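Local coordinates for protein ubiquitin-activating enzyme E1-like (Saccharomyces cerevisiae, PDB 3ONH) that helps activate SMT3 (SUMO) as the UBA2 subunit of its E1 enzyme, here as the ubiquitin-fold domain that binds the E2 Ubc9, at residues 9-20 with 93-104. Numbering follows the deposited sequence.
Sequences VIKLSSDCLNKM and LDVDDELPCNTC
Both carboxylate oxygens of Asp15 take the backbone N-H of Asn102, whose N lies 2.8 Å from OD2 and 3.2 Å from OD1; each uses its syn lone pair, a bifurcated grip suited to a short acid. With chi1 at 66°, CG is wedged in beside both the backbone N and the carbonyl carbon, which turns the carboxylate toward the loop. Beside it Ser13, the N-cap of helix 14-19, accepts Thr103 N at OG (3.0 Å) and returns its own N-H to Thr103 O. Lys19 reaches across at about a right angle, its NZ meeting an in-plane lone pair of Asn102 OD1 (2.6 Å); this ammonium probably eases the approach of OD1 to Asp15 OD2. With an alanine here in place of Asp15, Asn102 N is likely to lose both carboxylate acceptors and Lys19 a nearby negative charge. Further along, Cys16 SG packs on Cys104 CB at 3.5 Å, small enough to fit there, while Leu12 CD2 lies against Cys104 SG and helix 22-33 covers Cys104 through Leu28. Leu12 N and O bond Asp94 O and Asp96 N in parallel register. Strand 6-12 thus sits between strand 84-95, parallel, and strand 104-105, antiparallel, within the mixed sheet of this ubiquitin-fold domain.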
loop_
_atom_site.group_PDB
_atom_site.type_symbol
_atom_site.label_atom_id
_atom_site.label_comp_id
_atom_site.label_asym_id
_atom_site.label_seq_id
_atom_site.Cartn_x
_atom_site.Cartn_y
_atom_site.Cartn_z
ATOM N N VAL A 9 9.638 -4.365 0.739
ATOM C CA VAL A 9 9.930 -3.077 1.342
ATOM C C VAL A 9 9.708 -1.959 0.331
ATOM O O VAL A 9 10.202 -2.020 -0.794
ATOM C CB VAL A 9 11.390 -3.004 1.848
ATOM C CG1 VAL A 9 11.744 -1.585 2.281
ATOM C CG2 VAL A 9 11.611 -3.975 2.985
ATOM N N ILE A 10 8.951 -0.947 0.738
ATOM C CA ILE A 10 8.847 0.286 -0.031
ATOM C C ILE A 10 9.909 1.259 0.450
ATOM O O ILE A 10 9.972 1.574 1.636
ATOM C CB ILE A 10 7.459 0.932 0.129
ATOM C CG1 ILE A 10 6.379 0.027 -0.456
ATOM C CG2 ILE A 10 7.420 2.277 -0.550
ATOM C CD1 ILE A 10 4.968 0.548 -0.254
ATOM N N LYS A 11 10.748 1.729 -0.470
ATOM C CA LYS A 11 11.749 2.746 -0.154
ATOM C C LYS A 11 11.197 4.145 -0.423
ATOM O O LYS A 11 10.996 4.536 -1.576
ATOM C CB LYS A 11 13.025 2.521 -0.968
ATOM C CG LYS A 11 13.679 1.162 -0.753
ATOM C CD LYS A 11 14.737 0.898 -1.823
ATOM C CE LYS A 11 15.358 -0.484 -1.679
ATOM N NZ LYS A 11 16.009 -0.651 -0.351
ATOM N N LEU A 12 10.959 4.889 0.653
ATOM C CA LEU A 12 10.361 6.220 0.590
ATOM C C LEU A 12 11.316 7.259 1.132
ATOM O O LEU A 12 11.959 7.036 2.152
ATOM C CB LEU A 12 9.089 6.267 1.441
ATOM C CG LEU A 12 7.742 5.979 0.790
ATOM C CD1 LEU A 12 6.744 5.569 1.849
ATOM C CD2 LEU A 12 7.251 7.198 0.036
ATOM N N SER A 13 11.401 8.398 0.456
ATOM C CA SER A 13 12.069 9.554 1.022
ATOM C C SER A 13 11.097 10.259 1.967
ATOM O O SER A 13 9.883 10.102 1.854
ATOM C CB SER A 13 12.557 10.501 -0.079
ATOM O OG SER A 13 11.487 10.979 -0.874
ATOM N N SER A 14 11.632 11.023 2.908
ATOM C CA SER A 14 10.814 11.697 3.906
ATOM C C SER A 14 9.802 12.642 3.276
ATOM O O SER A 14 8.643 12.682 3.674
ATOM C CB SER A 14 11.707 12.473 4.869
ATOM O OG SER A 14 12.783 11.665 5.312
ATOM N N ASP A 15 10.253 13.416 2.298
ATOM C CA ASP A 15 9.396 14.383 1.636
ATOM C C ASP A 15 8.253 13.679 0.940
ATOM O O ASP A 15 7.213 14.276 0.681
ATOM C CB ASP A 15 10.188 15.184 0.607
ATOM C CG ASP A 15 10.676 14.328 -0.547
ATOM O OD1 ASP A 15 11.142 13.199 -0.299
ATOM O OD2 ASP A 15 10.604 14.789 -1.703
ATOM N N CYS A 16 8.451 12.401 0.635
ATOM C CA CYS A 16 7.453 11.641 -0.105
ATOM C C CYS A 16 6.293 11.191 0.788
ATOM O O CYS A 16 5.135 11.252 0.394
ATOM C CB CYS A 16 8.096 10.445 -0.805
ATOM S SG CYS A 16 7.024 9.667 -2.017
ATOM N N LEU A 17 6.605 10.744 1.995
ATOM C CA LEU A 17 5.555 10.404 2.933
ATOM C C LEU A 17 4.665 11.623 3.137
ATOM O O LEU A 17 3.448 11.499 3.262
ATOM C CB LEU A 17 6.153 9.962 4.266
ATOM C CG LEU A 17 5.231 9.140 5.171
ATOM C CD1 LEU A 17 5.135 7.704 4.694
ATOM C CD2 LEU A 17 5.730 9.183 6.599
ATOM N N ASN A 18 5.279 12.800 3.151
ATOM C CA ASN A 18 4.568 14.036 3.456
ATOM C C ASN A 18 3.772 14.618 2.298
ATOM O O ASN A 18 2.946 15.500 2.510
ATOM C CB ASN A 18 5.534 15.106 3.977
ATOM C CG ASN A 18 6.256 14.683 5.241
ATOM O OD1 ASN A 18 5.870 13.720 5.900
ATOM N ND2 ASN A 18 7.311 15.408 5.584
ATOM N N LYS A 19 4.015 14.148 1.080
ATOM C CA LYS A 19 3.335 14.724 -0.080
ATOM C C LYS A 19 2.461 13.727 -0.823
ATOM O O LYS A 19 1.520 14.114 -1.509
ATOM C CB LYS A 19 4.341 15.321 -1.057
ATOM C CG LYS A 19 5.189 14.286 -1.770
ATOM C CD LYS A 19 6.146 14.945 -2.746
ATOM C CE LYS A 19 6.865 16.101 -2.073
ATOM N NZ LYS A 19 7.830 16.819 -2.970
ATOM N N MET A 20 2.782 12.445 -0.683
ATOM C CA MET A 20 2.093 11.387 -1.398
ATOM C C MET A 20 0.656 11.265 -0.908
ATOM O O MET A 20 0.416 11.058 0.281
ATOM C CB MET A 20 2.825 10.066 -1.176
ATOM C CG MET A 20 3.297 9.371 -2.439
ATOM S SD MET A 20 1.933 8.767 -3.439
ATOM C CE MET A 20 2.765 7.551 -4.457
ATOM N N LEU A 93 7.123 0.093 5.112
ATOM C CA LEU A 93 7.521 1.438 4.717
ATOM C C LEU A 93 8.880 1.799 5.295
ATOM O O LEU A 93 9.026 2.014 6.502
ATOM C CB LEU A 93 6.489 2.484 5.158
ATOM C CG LEU A 93 5.039 2.274 4.729
ATOM C CD1 LEU A 93 4.202 3.504 5.053
ATOM C CD2 LEU A 93 4.983 1.978 3.242
ATOM N N ASP A 94 9.871 1.869 4.416
ATOM C CA ASP A 94 11.242 2.230 4.787
ATOM C C ASP A 94 11.537 3.688 4.439
ATOM O O ASP A 94 11.990 4.000 3.337
ATOM C CB ASP A 94 12.229 1.292 4.083
ATOM C CG ASP A 94 13.679 1.696 4.284
ATOM O OD1 ASP A 94 13.956 2.560 5.140
ATOM O OD2 ASP A 94 14.548 1.135 3.582
ATOM N N VAL A 95 11.267 4.580 5.386
ATOM C CA VAL A 95 11.513 6.000 5.194
ATOM C C VAL A 95 12.963 6.320 5.563
ATOM O O VAL A 95 13.341 6.304 6.734
ATOM C CB VAL A 95 10.523 6.834 6.010
ATOM C CG1 VAL A 95 10.890 8.307 5.964
ATOM C CG2 VAL A 95 9.114 6.608 5.486
ATOM N N ASP A 96 13.770 6.599 4.548
ATOM C CA ASP A 96 15.215 6.662 4.718
ATOM C C ASP A 96 15.818 8.024 4.377
ATOM O O ASP A 96 15.469 8.639 3.369
ATOM C CB ASP A 96 15.866 5.569 3.866
ATOM C CG ASP A 96 17.374 5.586 3.947
ATOM O OD1 ASP A 96 17.918 6.109 4.940
ATOM O OD2 ASP A 96 18.014 5.064 3.011
ATOM N N ASP A 97 16.725 8.481 5.232
ATOM C CA ASP A 97 17.537 9.656 4.951
ATOM C C ASP A 97 18.998 9.232 4.847
ATOM O O ASP A 97 19.535 8.591 5.751
ATOM C CB ASP A 97 17.363 10.710 6.043
ATOM N N GLU A 98 19.636 9.598 3.743
ATOM C CA GLU A 98 18.993 10.441 2.749
ATOM C C GLU A 98 18.781 9.729 1.421
ATOM O O GLU A 98 19.692 9.644 0.600
ATOM C CB GLU A 98 19.800 11.712 2.542
ATOM N N LEU A 99 17.577 9.209 1.216
ATOM C CA LEU A 99 17.164 8.817 -0.119
ATOM C C LEU A 99 17.007 10.106 -0.904
ATOM O O LEU A 99 16.767 11.162 -0.319
ATOM C CB LEU A 99 15.836 8.061 -0.093
ATOM C CG LEU A 99 15.897 6.555 0.162
ATOM C CD1 LEU A 99 14.511 5.942 0.055
ATOM C CD2 LEU A 99 16.850 5.884 -0.812
ATOM N N PRO A 100 17.156 10.036 -2.228
ATOM C CA PRO A 100 16.936 11.233 -3.038
ATOM C C PRO A 100 15.511 11.738 -2.862
ATOM O O PRO A 100 14.624 10.958 -2.520
ATOM C CB PRO A 100 17.141 10.731 -4.462
ATOM C CG PRO A 100 18.000 9.529 -4.328
ATOM C CD PRO A 100 17.599 8.889 -3.040
ATOM N N CYS A 101 15.299 13.028 -3.081
ATOM C CA CYS A 101 13.974 13.612 -2.923
ATOM C C CYS A 101 12.966 12.943 -3.843
ATOM O O CYS A 101 13.318 12.452 -4.914
ATOM C CB CYS A 101 14.018 15.114 -3.186
ATOM S SG CYS A 101 14.848 16.046 -1.887
ATOM N N ASN A 102 11.710 12.911 -3.412
ATOM C CA ASN A 102 10.642 12.378 -4.239
ATOM C C ASN A 102 10.960 10.971 -4.718
ATOM O O ASN A 102 10.785 10.646 -5.889
ATOM C CB ASN A 102 10.383 13.302 -5.427
ATOM C CG ASN A 102 10.025 14.708 -4.994
ATOM O OD1 ASN A 102 9.101 14.906 -4.212
ATOM N ND2 ASN A 102 10.761 15.689 -5.494
ATOM N N THR A 103 11.442 10.147 -3.799
ATOM C CA THR A 103 11.637 8.741 -4.071
ATOM C C THR A 103 10.471 7.990 -3.449
ATOM O O THR A 103 10.146 8.188 -2.282
ATOM C CB THR A 103 12.961 8.224 -3.476
ATOM O OG1 THR A 103 14.045 9.024 -3.959
ATOM C CG2 THR A 103 13.202 6.780 -3.868
ATOM N N CYS A 104 9.816 7.164 -4.250
ATOM C CA CYS A 104 8.861 6.203 -3.734
ATOM C C CYS A 104 9.028 4.935 -4.531
ATOM O O CYS A 104 8.352 4.730 -5.532
ATOM C CB CYS A 104 7.430 6.705 -3.862
ATOM S SG CYS A 104 6.203 5.494 -3.309
HETATM O O HOH W 1 17.137 0.667 2.123
#